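Local coordinates for amino acid ABC superfamily ATP binding cassette transporter, binding protein (Streptococcus pneumoniae, PDB 4H5G) that binds L-arginine between the two lobes of a type II periplasmic-binding-protein fold and probably delivers it to an amino acid ABC transporter, at residues 12-17 / 50-55; 38-43 / 226-231; 85-90 / 193-198; 110-115 / 184-189; 124-129 / 145-150. One frame throughout, in Å; residues are numbered along the deposited sequence.

Substrate-binding proteins of this fold close two alpha/beta lobes over a ligand, and the five contacts sample both lobes and the cleft between them. Interactions 1 and 2 share helix 40-52, one at each end, with centres about 17 Å apart; the side chain of Asp-41 in interaction 2 comes within about 6 Å of the bound arginine. Interactions 3 and 5, centres about 21 Å apart, both touch that ligand: Arg-88 holds its carboxylate and Gln-129 its guanidinium group. Interactions 4 and 5 reach the same five-stranded sheet and meet where Tyr-115 OH packs on Ala-124 CB at 3.7 Å. Interaction 4 lies farthest from interaction 1, about 42 Å between centres.

Interaction 1: residues 12-17 / 50-55; sequences GKLVVA and DELGVK. With EDO (1,2-ethanediol), chain K.
Lys-13 and Lys-55 pair in parallel where strand 13-18 starts beside strand 55-60, and the contact shows how a helix-to-strand connection is pinned at its turning point. Two backbone hydrogen bonds fix the register: Lys-55 N donates to Gly-12 O at 3.1 Å, and Leu-14 N reaches Lys-55 O at 2.7 Å. Between them Lys-13 CA leans on the same Lys-55 O in a CA-H...O contact.

The tight side is built on Val-54: its CB lies 3.5 Å from Gly-12 O, and its CG2, set between its own backbone N and carbonyl carbon (CG1 chi1 -60°), lies 3.8 Å from Leu-14 CB. Farther in, Leu-14 CD1 meets Leu-52 CD1 at 4.1 Å, the two side chains crossing at about a right angle. Helix 209-225 packs on the Leu-52 side chain through Leu-211 and Val-214.

Outside this patch the contact is looser. The Lys-55 chain bends at chi3 and its end leads away from residues 12-17; beyond the helix end, Glu-51 OE2 accepts from a 1,2-ethanediol, probably from the crystallisation liquor. Gly-53, with positive phi, ends helix 40-52 in a Schellman motif and turns the chain toward Val-54. Backbone bonds thus set the strand register, whereas leucine and valine methyls fasten the helix end to it.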
# COMPACT_ATOMS: atom_id res chain seq x y z
N GLY A 12 14.96 21.11 -5.16
CA GLY A 12 15.25 21.01 -3.74
C GLY A 12 14.31 20.09 -2.98
O GLY A 12 14.31 20.06 -1.75
N LYS A 13 13.50 19.33 -3.71
CA LYS A 13 12.55 18.44 -3.05
C LYS A 13 12.24 17.19 -3.86
O LYS A 13 12.29 17.21 -5.08
CB LYS A 13 11.25 19.18 -2.75
CG LYS A 13 10.51 19.64 -3.99
CD LYS A 13 9.17 20.30 -3.64
CE LYS A 13 8.59 21.02 -4.84
NZ LYS A 13 8.55 20.16 -6.06
N LEU A 14 11.91 16.11 -3.15
CA LEU A 14 11.48 14.87 -3.79
C LEU A 14 9.98 14.72 -3.52
O LEU A 14 9.57 14.61 -2.37
CB LEU A 14 12.22 13.69 -3.17
CG LEU A 14 11.81 12.30 -3.65
CD1 LEU A 14 12.32 12.04 -5.08
CD2 LEU A 14 12.34 11.23 -2.68
N VAL A 15 9.16 14.74 -4.57
CA VAL A 15 7.71 14.71 -4.36
C VAL A 15 7.24 13.27 -4.52
O VAL A 15 7.49 12.65 -5.54
CB VAL A 15 6.98 15.63 -5.36
CG1 VAL A 15 5.47 15.56 -5.14
CG2 VAL A 15 7.50 17.07 -5.23
N VAL A 16 6.57 12.74 -3.50
CA VAL A 16 6.16 11.34 -3.51
C VAL A 16 4.65 11.26 -3.36
O VAL A 16 4.10 11.73 -2.38
CB VAL A 16 6.83 10.58 -2.33
CG1 VAL A 16 6.30 9.15 -2.24
CG2 VAL A 16 8.36 10.60 -2.45
N ALA A 17 3.99 10.65 -4.35
CA ALA A 17 2.53 10.47 -4.31
C ALA A 17 2.20 9.24 -3.47
O ALA A 17 2.82 8.18 -3.63
CB ALA A 17 1.98 10.31 -5.71
N ASP A 50 16.78 11.80 1.73
CA ASP A 50 18.05 12.05 2.42
C ASP A 50 19.26 11.68 1.57
O ASP A 50 20.27 12.38 1.57
CB ASP A 50 18.12 11.26 3.76
CG ASP A 50 17.16 11.80 4.81
OD1 ASP A 50 16.64 12.91 4.65
OD2 ASP A 50 16.95 11.10 5.83
N GLU A 51 19.16 10.57 0.86
CA GLU A 51 20.27 10.14 -0.00
C GLU A 51 20.51 11.17 -1.10
O GLU A 51 21.65 11.45 -1.45
CB GLU A 51 19.95 8.77 -0.62
CG GLU A 51 21.12 8.12 -1.35
CD GLU A 51 22.16 7.55 -0.38
OE1 GLU A 51 21.78 7.04 0.69
OE2 GLU A 51 23.36 7.63 -0.69
N LEU A 52 19.42 11.74 -1.63
CA LEU A 52 19.51 12.73 -2.71
C LEU A 52 19.88 14.11 -2.21
O LEU A 52 20.25 14.99 -3.00
CB LEU A 52 18.18 12.80 -3.47
CG LEU A 52 17.90 11.59 -4.36
CD1 LEU A 52 16.43 11.56 -4.78
CD2 LEU A 52 18.81 11.62 -5.60
N GLY A 53 19.77 14.30 -0.90
CA GLY A 53 20.09 15.58 -0.27
C GLY A 53 19.00 16.63 -0.46
O GLY A 53 19.30 17.81 -0.57
N VAL A 54 17.74 16.20 -0.50
CA VAL A 54 16.61 17.11 -0.71
C VAL A 54 15.50 16.89 0.32
O VAL A 54 15.50 15.89 1.04
CB VAL A 54 16.00 16.97 -2.13
CG1 VAL A 54 17.04 17.29 -3.20
CG2 VAL A 54 15.41 15.56 -2.34
N LYS A 55 14.56 17.83 0.39
CA LYS A 55 13.41 17.69 1.28
C LYS A 55 12.43 16.67 0.73
O LYS A 55 12.29 16.51 -0.49
CB LYS A 55 12.70 19.03 1.47
CG LYS A 55 13.55 20.12 2.11
CD LYS A 55 12.67 21.25 2.64
CE LYS A 55 12.19 22.16 1.53
NZ LYS A 55 11.25 23.20 2.03
C1 EDO K . 26.90 6.40 0.57
O1 EDO K . 26.05 7.16 -0.30
C2 EDO K . 26.61 4.90 0.46
O2 EDO K . 27.61 4.26 -0.35

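Interaction 2: residues 38-43 / 226-231; sequences VGADID and GTYQSY
Tyr-228 and Tyr-231, one helical turn apart, meet Ala-40, Asp-41 and Asp-43 in a helix-helix contact that brings C-terminal helix 227-235 back onto the first turn of helix 40-52, in the N-terminal part of this type II binding-protein fold. Ala-40 CB fits between the hydroxyl end of Tyr-228 and Tyr-231 CB, 3.6 Å from the latter.

Tyr-231 can be followed outward. From CB, which rests on Ala-40, chi1 of -74° puts CG beside the backbone N and lays the ring along Asp-43. CG and CD1 pass near Asp-43 OD2, the latter at 3.6 Å, while CD2 and CE2 run beneath Asp-43 CB. That CB stands almost exactly over the ring centre, 3.4 Å from the centroid and 5° off the normal, a CH-pi contact; Thr-227 O lies against the opposite face near the rim. At the tip, OH has a weak link to a water that donates to Asp-43 O. A second water joins Asp-43 OD2 to Tyr-231 O by donating to both.

Asp-41 is buried, and both its oxygens have partners: OD2 accepts from Gly-81 N, and OD1 has a weak bond with Tyr-98 OH. Tyr-228 OH donates to Asp-41 OD1 at 2.7 Å, approaching from above the carboxylate plane, 50° out of it.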
# COMPACT_ATOMS: atom_id res chain seq x y z
N VAL A 38 2.50 9.19 8.22
CA VAL A 38 3.59 8.38 8.76
C VAL A 38 3.49 6.98 8.19
O VAL A 38 2.52 6.65 7.51
CB VAL A 38 3.51 8.28 10.29
CG1 VAL A 38 3.66 9.65 10.95
CG2 VAL A 38 2.18 7.64 10.70
N GLY A 39 4.48 6.15 8.48
CA GLY A 39 4.42 4.76 8.06
C GLY A 39 5.72 4.30 7.44
O GLY A 39 6.62 5.10 7.20
N ALA A 40 5.82 3.00 7.18
CA ALA A 40 7.09 2.45 6.70
C ALA A 40 7.46 3.01 5.32
O ALA A 40 8.64 3.24 5.04
CB ALA A 40 7.06 0.92 6.69
N ASP A 41 6.46 3.22 4.47
CA ASP A 41 6.72 3.80 3.14
C ASP A 41 7.23 5.23 3.25
O ASP A 41 8.04 5.68 2.41
CB ASP A 41 5.44 3.82 2.29
CG ASP A 41 5.21 2.52 1.52
OD1 ASP A 41 6.09 1.64 1.50
OD2 ASP A 41 4.13 2.41 0.89
N ILE A 42 6.77 5.94 4.26
CA ILE A 42 7.19 7.32 4.48
C ILE A 42 8.63 7.35 4.99
O ILE A 42 9.43 8.18 4.56
CB ILE A 42 6.26 8.06 5.46
CG1 ILE A 42 4.79 7.91 5.04
CG2 ILE A 42 6.66 9.54 5.59
CD1 ILE A 42 4.52 8.24 3.57
N ASP A 43 8.97 6.43 5.89
CA ASP A 43 10.34 6.34 6.39
C ASP A 43 11.27 6.01 5.24
O ASP A 43 12.39 6.53 5.16
CB ASP A 43 10.47 5.28 7.49
CG ASP A 43 9.74 5.65 8.78
OD1 ASP A 43 9.42 6.83 8.99
OD2 ASP A 43 9.49 4.74 9.59
N GLY A 226 17.66 -5.11 7.32
CA GLY A 226 16.37 -5.46 7.90
C GLY A 226 15.53 -4.25 8.26
O GLY A 226 14.58 -4.34 9.04
N THR A 227 15.87 -3.10 7.68
CA THR A 227 15.31 -1.82 8.12
C THR A 227 13.85 -1.64 7.73
O THR A 227 13.08 -1.02 8.46
CB THR A 227 16.15 -0.65 7.56
OG1 THR A 227 17.53 -0.87 7.88
CG2 THR A 227 15.72 0.68 8.19
N TYR A 228 13.47 -2.16 6.56
CA TYR A 228 12.07 -1.96 6.16
C TYR A 228 11.16 -2.74 7.11
O TYR A 228 10.13 -2.22 7.57
CB TYR A 228 11.80 -2.30 4.68
CG TYR A 228 10.44 -1.74 4.28
CD1 TYR A 228 10.31 -0.43 3.83
CD2 TYR A 228 9.29 -2.48 4.46
CE1 TYR A 228 9.06 0.10 3.51
CE2 TYR A 228 8.03 -1.96 4.15
CZ TYR A 228 7.93 -0.67 3.68
OH TYR A 228 6.67 -0.16 3.39
N GLN A 229 11.55 -3.98 7.43
CA GLN A 229 10.84 -4.75 8.47
C GLN A 229 10.79 -3.96 9.77
O GLN A 229 9.74 -3.88 10.41
CB GLN A 229 11.52 -6.11 8.69
CG GLN A 229 10.85 -6.99 9.76
CD GLN A 229 9.45 -7.43 9.40
OE1 GLN A 229 8.58 -7.59 10.27
NE2 GLN A 229 9.21 -7.65 8.11
N SER A 230 11.91 -3.37 10.17
CA SER A 230 11.92 -2.57 11.41
C SER A 230 10.98 -1.36 11.33
O SER A 230 10.32 -1.01 12.32
CB SER A 230 13.35 -2.14 11.75
OG SER A 230 14.14 -3.25 12.14
N TYR A 231 10.94 -0.72 10.17
CA TYR A 231 10.03 0.42 9.96
C TYR A 231 8.58 -0.01 10.13
O TYR A 231 7.77 0.72 10.71
CB TYR A 231 10.16 0.97 8.53
CG TYR A 231 11.39 1.79 8.18
CD1 TYR A 231 12.20 2.36 9.15
CD2 TYR A 231 11.71 2.00 6.84
CE1 TYR A 231 13.32 3.13 8.78
CE2 TYR A 231 12.81 2.76 6.47
CZ TYR A 231 13.60 3.31 7.44
OH TYR A 231 14.70 4.06 7.03
O HOH W 1 14.11 7.47 7.32
O HOH W 2 7.46 3.50 10.33

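Interaction 3: residues 85-90 / 193-198; sequences TDERKE and KMKDGD. With ARG (arginine), chain L.
At the mouth of the ligand cleft, the N-cap of the short, weakly bonded helix 86-89 faces the loop 193-198, with Thr-85 meeting Asp-198. Thr-85 OG1 caps the helix by accepting from Arg-88 N at 3.0 Å, and its CG2 lies 3.4 Å from Asp-198 OD2, the two side chains crossing at about a right angle. A water spans the contact, accepting from Asp-86 N and donating to Asp-198 OD2. Lys-195, extended beyond CG, points its amine toward Glu-87, but the position of NZ is doubtful, and with it both the salt bridge to Glu-87 and a weak bond to the water.

The cap belongs to the same turn as Arg-88, whose guanidinium meets the bound arginine carboxylate edge-on: NH1 to O at 2.8 Å, nearly straight at 171°, and NH2 to OXT at 3.0 Å. Arg-88 NH1 is also tied to Ser-83 O. Around this surface contact, helix 133-141 touches Thr-85 through Val-133, and strand 92-94 packs on Arg-88 and Lys-89 through Phe-94.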
# COMPACT_ATOMS: atom_id res chain seq x y z
N THR A 85 3.11 -5.09 -10.73
CA THR A 85 2.51 -6.07 -11.64
C THR A 85 3.03 -5.95 -13.07
O THR A 85 3.53 -4.90 -13.47
CB THR A 85 0.98 -5.91 -11.67
OG1 THR A 85 0.66 -4.67 -12.30
CG2 THR A 85 0.41 -5.91 -10.24
N ASP A 86 2.89 -7.02 -13.84
CA ASP A 86 3.29 -7.00 -15.25
C ASP A 86 2.55 -5.89 -16.01
O ASP A 86 3.14 -5.19 -16.83
CB ASP A 86 3.04 -8.36 -15.89
CG ASP A 86 4.02 -9.42 -15.42
OD1 ASP A 86 5.10 -9.06 -14.90
OD2 ASP A 86 3.72 -10.62 -15.59
N GLU A 87 1.26 -5.75 -15.70
CA GLU A 87 0.41 -4.74 -16.35
C GLU A 87 0.96 -3.34 -16.07
O GLU A 87 1.11 -2.51 -16.97
CB GLU A 87 -1.03 -4.85 -15.85
CG GLU A 87 -1.77 -6.13 -16.26
CD GLU A 87 -1.12 -7.40 -15.72
OE1 GLU A 87 -0.63 -7.38 -14.57
OE2 GLU A 87 -1.08 -8.41 -16.46
N ARG A 88 1.28 -3.09 -14.81
CA ARG A 88 1.77 -1.78 -14.44
C ARG A 88 3.16 -1.52 -15.01
O ARG A 88 3.51 -0.38 -15.31
CB ARG A 88 1.76 -1.61 -12.92
CG ARG A 88 0.35 -1.43 -12.36
CD ARG A 88 0.34 -1.58 -10.86
NE ARG A 88 -0.99 -1.34 -10.30
CZ ARG A 88 -1.30 -1.53 -9.03
NH1 ARG A 88 -0.37 -1.99 -8.20
NH2 ARG A 88 -2.53 -1.29 -8.59
N LYS A 89 3.93 -2.59 -15.19
CA LYS A 89 5.27 -2.45 -15.76
C LYS A 89 5.26 -2.04 -17.23
O LYS A 89 6.29 -1.65 -17.77
CB LYS A 89 6.08 -3.74 -15.57
CG LYS A 89 6.52 -3.98 -14.13
CD LYS A 89 7.25 -5.33 -13.98
CE LYS A 89 7.73 -5.56 -12.54
NZ LYS A 89 8.43 -6.88 -12.41
N GLU A 90 4.10 -2.14 -17.87
CA GLU A 90 3.97 -1.67 -19.25
C GLU A 90 4.00 -0.14 -19.32
O GLU A 90 4.38 0.44 -20.33
CB GLU A 90 2.66 -2.18 -19.87
CG GLU A 90 2.61 -3.68 -20.03
CD GLU A 90 1.27 -4.17 -20.53
OE1 GLU A 90 0.59 -3.43 -21.26
OE2 GLU A 90 0.91 -5.32 -20.19
N LYS A 193 -5.77 -17.30 -4.45
CA LYS A 193 -4.54 -17.70 -5.13
C LYS A 193 -3.82 -16.43 -5.58
O LYS A 193 -4.43 -15.60 -6.25
CB LYS A 193 -4.87 -18.58 -6.33
CG LYS A 193 -3.68 -18.90 -7.21
CD LYS A 193 -4.09 -19.68 -8.46
CE LYS A 193 -4.23 -21.16 -8.18
NZ LYS A 193 -4.25 -21.94 -9.45
N MET A 194 -2.55 -16.26 -5.22
CA MET A 194 -1.88 -14.99 -5.54
C MET A 194 -0.82 -15.01 -6.66
O MET A 194 -0.04 -15.96 -6.79
CB MET A 194 -1.36 -14.28 -4.29
CG MET A 194 -0.27 -15.00 -3.52
SD MET A 194 0.42 -13.89 -2.27
CE MET A 194 0.42 -12.34 -3.18
N LYS A 195 -0.83 -13.93 -7.44
CA LYS A 195 0.07 -13.72 -8.58
C LYS A 195 1.52 -13.86 -8.13
O LYS A 195 2.05 -13.00 -7.41
CB LYS A 195 -0.16 -12.32 -9.18
CG LYS A 195 -0.08 -12.24 -10.72
CD LYS A 195 -0.44 -10.84 -11.24
CE LYS A 195 -0.42 -10.77 -12.78
NZ LYS A 195 -0.52 -9.37 -13.31
N ASP A 196 2.15 -14.96 -8.53
CA ASP A 196 3.54 -15.22 -8.17
C ASP A 196 4.42 -14.06 -8.60
O ASP A 196 4.20 -13.46 -9.66
CB ASP A 196 3.99 -16.56 -8.75
CG ASP A 196 3.08 -17.70 -8.35
OD1 ASP A 196 2.29 -17.51 -7.40
OD2 ASP A 196 3.13 -18.78 -8.98
N GLY A 197 5.39 -13.73 -7.77
CA GLY A 197 6.07 -12.45 -7.86
C GLY A 197 5.14 -11.39 -7.29
O GLY A 197 4.33 -11.68 -6.40
N ASP A 198 5.25 -10.18 -7.81
CA ASP A 198 4.45 -9.04 -7.36
C ASP A 198 4.62 -8.75 -5.87
O ASP A 198 3.84 -9.18 -5.02
CB ASP A 198 2.99 -9.18 -7.79
CG ASP A 198 2.86 -9.32 -9.29
OD1 ASP A 198 3.86 -9.75 -9.92
OD2 ASP A 198 1.79 -9.01 -9.85
N ARG L . -0.88 -3.59 -3.10
CA ARG L . -2.15 -3.22 -3.74
C ARG L . -1.93 -2.63 -5.11
O ARG L . -0.82 -2.19 -5.46
CB ARG L . -2.94 -2.24 -2.87
CG ARG L . -2.16 -1.01 -2.41
CD ARG L . -3.07 0.02 -1.74
NE ARG L . -2.30 1.12 -1.14
CZ ARG L . -2.82 2.13 -0.45
NH1 ARG L . -2.02 3.07 0.06
NH2 ARG L . -4.13 2.20 -0.28
OXT ARG L . -2.86 -2.59 -5.92
O HOH W 3 2.24 -9.35 -12.32

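Interaction 4: residues 110-115 / 184-189; sequences ADVEKY and GLAVAT
A chi1 of 174° in Val-112 swings CG1 to the far side from the backbone N and leaves CG2 next to that N, which splits the side chain between two partners: CG2 reaches Ala-186 CB at 3.6 Å, and CG1 faces Thr-189 CG2 at 4.1 Å. In Thr-189, chi1 of 58° leaves that methyl beside its own backbone N and turns OG1 toward the polar part of the contact. The valine and threonine side chains cross at about a right angle and meet through one methyl each.

No direct hydrogen bond links residues 110-115 with 184-189; water does the polar work. One water donates to Val-112 O at 2.7 Å and to Tyr-115 O at 2.6 Å while accepting from Thr-189 N at 2.9 Å, tying three backbone groups together. Another donates to the same Val-112 O and is hydrogen-bonded to Thr-189 OG1 at 2.8 Å. Val-112 O is therefore gripped by two waters. Inside the loop, Asp-111 O accepts from both Lys-114 N and Tyr-115 N, two bonds within the turn.

Strand 185-187 is an outermost strand of the five-stranded mixed sheet and runs antiparallel to strand 103-108, whose Val-107 touches both Val-112 and Tyr-115. Tyr-115 continues onto helix 118-122 at Ser-120 and Leu-121, while helix 153-162 receives Leu-185.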
# COMPACT_ATOMS: atom_id res chain seq x y z
N ALA A 110 -16.07 -12.96 15.04
CA ALA A 110 -17.09 -13.99 15.20
C ALA A 110 -17.27 -14.83 13.94
O ALA A 110 -17.91 -15.88 13.98
CB ALA A 110 -18.42 -13.37 15.64
N ASP A 111 -16.71 -14.37 12.82
CA ASP A 111 -16.90 -15.01 11.52
C ASP A 111 -15.68 -15.77 11.03
O ASP A 111 -15.67 -16.26 9.90
CB ASP A 111 -17.27 -13.97 10.46
CG ASP A 111 -18.70 -13.48 10.58
OD1 ASP A 111 -19.51 -14.15 11.27
OD2 ASP A 111 -19.00 -12.43 9.98
N VAL A 112 -14.64 -15.85 11.85
CA VAL A 112 -13.42 -16.55 11.43
C VAL A 112 -13.69 -18.03 11.12
O VAL A 112 -13.16 -18.58 10.16
CB VAL A 112 -12.29 -16.40 12.45
CG1 VAL A 112 -11.08 -17.25 12.06
CG2 VAL A 112 -11.88 -14.94 12.57
N GLU A 113 -14.54 -18.67 11.93
CA GLU A 113 -14.85 -20.08 11.70
C GLU A 113 -15.74 -20.24 10.49
O GLU A 113 -15.82 -21.31 9.89
CB GLU A 113 -15.51 -20.70 12.94
CG GLU A 113 -14.56 -20.85 14.10
CD GLU A 113 -13.31 -21.59 13.72
OE1 GLU A 113 -13.42 -22.72 13.20
OE2 GLU A 113 -12.20 -21.04 13.93
N LYS A 114 -16.39 -19.16 10.11
CA LYS A 114 -17.39 -19.20 9.05
C LYS A 114 -16.76 -19.15 7.66
O LYS A 114 -17.13 -19.93 6.78
CB LYS A 114 -18.33 -18.02 9.23
CG LYS A 114 -19.40 -17.91 8.18
CD LYS A 114 -20.25 -16.70 8.45
CE LYS A 114 -21.38 -16.60 7.46
NZ LYS A 114 -22.25 -15.46 7.85
N TYR A 115 -15.81 -18.24 7.47
CA TYR A 115 -15.19 -18.04 6.16
C TYR A 115 -13.93 -18.87 6.03
O TYR A 115 -12.82 -18.34 6.03
CB TYR A 115 -14.92 -16.55 5.92
CG TYR A 115 -16.21 -15.78 5.84
CD1 TYR A 115 -17.16 -16.13 4.91
CD2 TYR A 115 -16.49 -14.74 6.72
CE1 TYR A 115 -18.36 -15.46 4.82
CE2 TYR A 115 -17.70 -14.05 6.65
CZ TYR A 115 -18.62 -14.42 5.69
OH TYR A 115 -19.84 -13.77 5.60
N GLY A 184 -13.11 -6.21 17.47
CA GLY A 184 -14.04 -7.14 16.85
C GLY A 184 -13.60 -7.73 15.52
O GLY A 184 -14.38 -8.42 14.86
N LEU A 185 -12.35 -7.49 15.16
CA LEU A 185 -11.85 -7.80 13.82
C LEU A 185 -10.75 -8.86 13.83
O LEU A 185 -10.04 -9.02 14.83
CB LEU A 185 -11.35 -6.53 13.12
CG LEU A 185 -12.40 -5.42 13.08
CD1 LEU A 185 -11.87 -4.14 12.42
CD2 LEU A 185 -13.67 -5.91 12.38
N ALA A 186 -10.61 -9.57 12.72
CA ALA A 186 -9.63 -10.64 12.62
C ALA A 186 -9.28 -10.91 11.17
O ALA A 186 -10.01 -10.53 10.27
CB ALA A 186 -10.17 -11.90 13.29
N VAL A 187 -8.16 -11.58 10.96
CA VAL A 187 -7.78 -11.99 9.62
C VAL A 187 -8.36 -13.38 9.34
O VAL A 187 -8.18 -14.30 10.13
CB VAL A 187 -6.25 -12.02 9.49
CG1 VAL A 187 -5.83 -12.42 8.08
CG2 VAL A 187 -5.67 -10.66 9.89
N ALA A 188 -9.07 -13.52 8.22
CA ALA A 188 -9.69 -14.79 7.84
C ALA A 188 -8.60 -15.83 7.57
O ALA A 188 -7.48 -15.47 7.22
CB ALA A 188 -10.57 -14.61 6.62
N THR A 189 -8.93 -17.12 7.72
CA THR A 189 -7.97 -18.19 7.48
C THR A 189 -7.95 -18.64 6.01
O THR A 189 -7.21 -19.55 5.65
CB THR A 189 -8.26 -19.43 8.33
OG1 THR A 189 -9.60 -19.89 8.06
CG2 THR A 189 -8.14 -19.11 9.82
O HOH W 4 -17.08 -10.24 15.99
O HOH W 5 -11.74 -17.39 8.15
O HOH W 6 -11.20 -20.68 10.19

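Interaction 5: residues 124-129 / 145-150; sequences ANIAAQ and AQLTSL. With ARG (arginine), chain L.
Ile-126 and Ala-128 alternate with Gln-146, Thr-148 and Leu-150 in the backbone bonds that join the two parallel strands of a beta-alpha-beta unit, 125-129 and 146-150, connected through helix 133-141. Ile-126 N bonds to Gln-146 O at 3.0 Å, and Thr-148 N bonds to Ile-126 O at 2.8 Å; Ala-128 N then meets Thr-148 O, and Leu-150 N meets Ala-128 O at 2.9 Å.

On the face carrying Ile-126 and Ala-128, Leu-147 CD1 reaches Ala-128 CB at 4.0 Å, while Ile-126 CD1 rests on Ala-145 CB. Helix 133-141 covers this side: Val-138 touches Ile-126 and Leu-147, and Glu-135 accepts from Ser-149 OG. The other face has Ala-127 CB against Leu-150 CD1, with helix 153-162 packing on Leu-150.

Gln-129, also on that face, extends its side chain into the ligand pocket. With CG turned away from the backbone N (chi1 -177°) and the chain extended beyond it, Gln-129 OE1 accepts from NH2 of the bound arginine at 3.0 Å. The amide is positioned by its NE2, which bonds to Thr-151 O and weakly to Asp-21 OD2.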
# COMPACT_ATOMS: atom_id res chain seq x y z
N ALA A 124 -20.64 -14.05 0.19
CA ALA A 124 -20.54 -12.94 1.13
C ALA A 124 -20.51 -11.59 0.40
O ALA A 124 -20.30 -11.53 -0.81
CB ALA A 124 -19.30 -13.09 1.99
N ASN A 125 -20.76 -10.52 1.14
CA ASN A 125 -20.52 -9.17 0.63
C ASN A 125 -19.06 -8.82 0.81
O ASN A 125 -18.59 -8.64 1.94
CB ASN A 125 -21.40 -8.15 1.36
CG ASN A 125 -22.86 -8.39 1.12
OD1 ASN A 125 -23.25 -8.85 0.05
ND2 ASN A 125 -23.69 -8.09 2.12
N ILE A 126 -18.32 -8.74 -0.29
CA ILE A 126 -16.89 -8.48 -0.24
C ILE A 126 -16.63 -7.04 -0.67
O ILE A 126 -17.29 -6.54 -1.59
CB ILE A 126 -16.12 -9.46 -1.16
CG1 ILE A 126 -16.41 -10.91 -0.74
CG2 ILE A 126 -14.61 -9.18 -1.13
CD1 ILE A 126 -15.64 -11.95 -1.56
N ALA A 127 -15.71 -6.38 0.02
CA ALA A 127 -15.25 -5.05 -0.38
C ALA A 127 -13.76 -5.09 -0.75
O ALA A 127 -12.99 -5.87 -0.19
CB ALA A 127 -15.49 -4.04 0.74
N ALA A 128 -13.36 -4.26 -1.71
CA ALA A 128 -11.94 -4.10 -2.03
C ALA A 128 -11.73 -2.68 -2.53
O ALA A 128 -12.70 -1.98 -2.83
CB ALA A 128 -11.51 -5.10 -3.07
N GLN A 129 -10.47 -2.27 -2.63
CA GLN A 129 -10.16 -0.88 -2.98
C GLN A 129 -10.09 -0.69 -4.49
O GLN A 129 -9.47 -1.49 -5.19
CB GLN A 129 -8.84 -0.47 -2.32
CG GLN A 129 -8.45 0.98 -2.54
CD GLN A 129 -7.40 1.43 -1.55
OE1 GLN A 129 -6.49 0.67 -1.19
NE2 GLN A 129 -7.51 2.68 -1.09
N ALA A 145 -19.28 -13.35 -6.48
CA ALA A 145 -19.46 -12.64 -5.22
C ALA A 145 -19.93 -11.21 -5.48
O ALA A 145 -19.58 -10.60 -6.49
CB ALA A 145 -18.18 -12.66 -4.40
N GLN A 146 -20.74 -10.69 -4.56
CA GLN A 146 -21.13 -9.29 -4.56
C GLN A 146 -19.93 -8.46 -4.12
O GLN A 146 -19.61 -8.40 -2.93
CB GLN A 146 -22.26 -9.05 -3.57
CG GLN A 146 -23.53 -9.82 -3.87
CD GLN A 146 -24.10 -9.49 -5.23
OE1 GLN A 146 -24.05 -8.34 -5.67
NE2 GLN A 146 -24.63 -10.50 -5.91
N LEU A 147 -19.27 -7.83 -5.08
CA LEU A 147 -18.09 -7.03 -4.76
C LEU A 147 -18.43 -5.55 -4.75
O LEU A 147 -18.97 -5.03 -5.72
CB LEU A 147 -16.98 -7.28 -5.79
CG LEU A 147 -15.75 -6.38 -5.67
CD1 LEU A 147 -15.05 -6.54 -4.32
CD2 LEU A 147 -14.77 -6.65 -6.82
N THR A 148 -18.13 -4.89 -3.64
CA THR A 148 -18.27 -3.44 -3.56
C THR A 148 -16.87 -2.84 -3.65
O THR A 148 -16.03 -3.10 -2.80
CB THR A 148 -18.91 -3.01 -2.22
OG1 THR A 148 -20.23 -3.57 -2.12
CG2 THR A 148 -19.00 -1.48 -2.13
N SER A 149 -16.61 -2.04 -4.69
CA SER A 149 -15.30 -1.40 -4.82
C SER A 149 -15.39 -0.02 -4.20
O SER A 149 -16.28 0.76 -4.53
CB SER A 149 -14.88 -1.30 -6.28
OG SER A 149 -14.68 -2.58 -6.86
N LEU A 150 -14.47 0.29 -3.29
CA LEU A 150 -14.49 1.58 -2.60
C LEU A 150 -13.19 2.32 -2.81
O LEU A 150 -12.13 1.71 -2.89
CB LEU A 150 -14.73 1.34 -1.11
CG LEU A 150 -16.12 0.74 -0.88
CD1 LEU A 150 -16.21 0.07 0.47
CD2 LEU A 150 -17.19 1.81 -1.02
N ARG L . -0.88 -3.59 -3.10
CA ARG L . -2.15 -3.22 -3.74
C ARG L . -1.93 -2.63 -5.11
O ARG L . -0.82 -2.19 -5.46
CB ARG L . -2.94 -2.24 -2.87
CG ARG L . -2.16 -1.01 -2.41
CD ARG L . -3.07 0.02 -1.74
NE ARG L . -2.30 1.12 -1.14
CZ ARG L . -2.82 2.13 -0.45
NH1 ARG L . -2.02 3.07 0.06
NH2 ARG L . -4.13 2.20 -0.28
OXT ARG L . -2.86 -2.59 -5.92
O HOH W 7 -21.94 -12.60 -2.69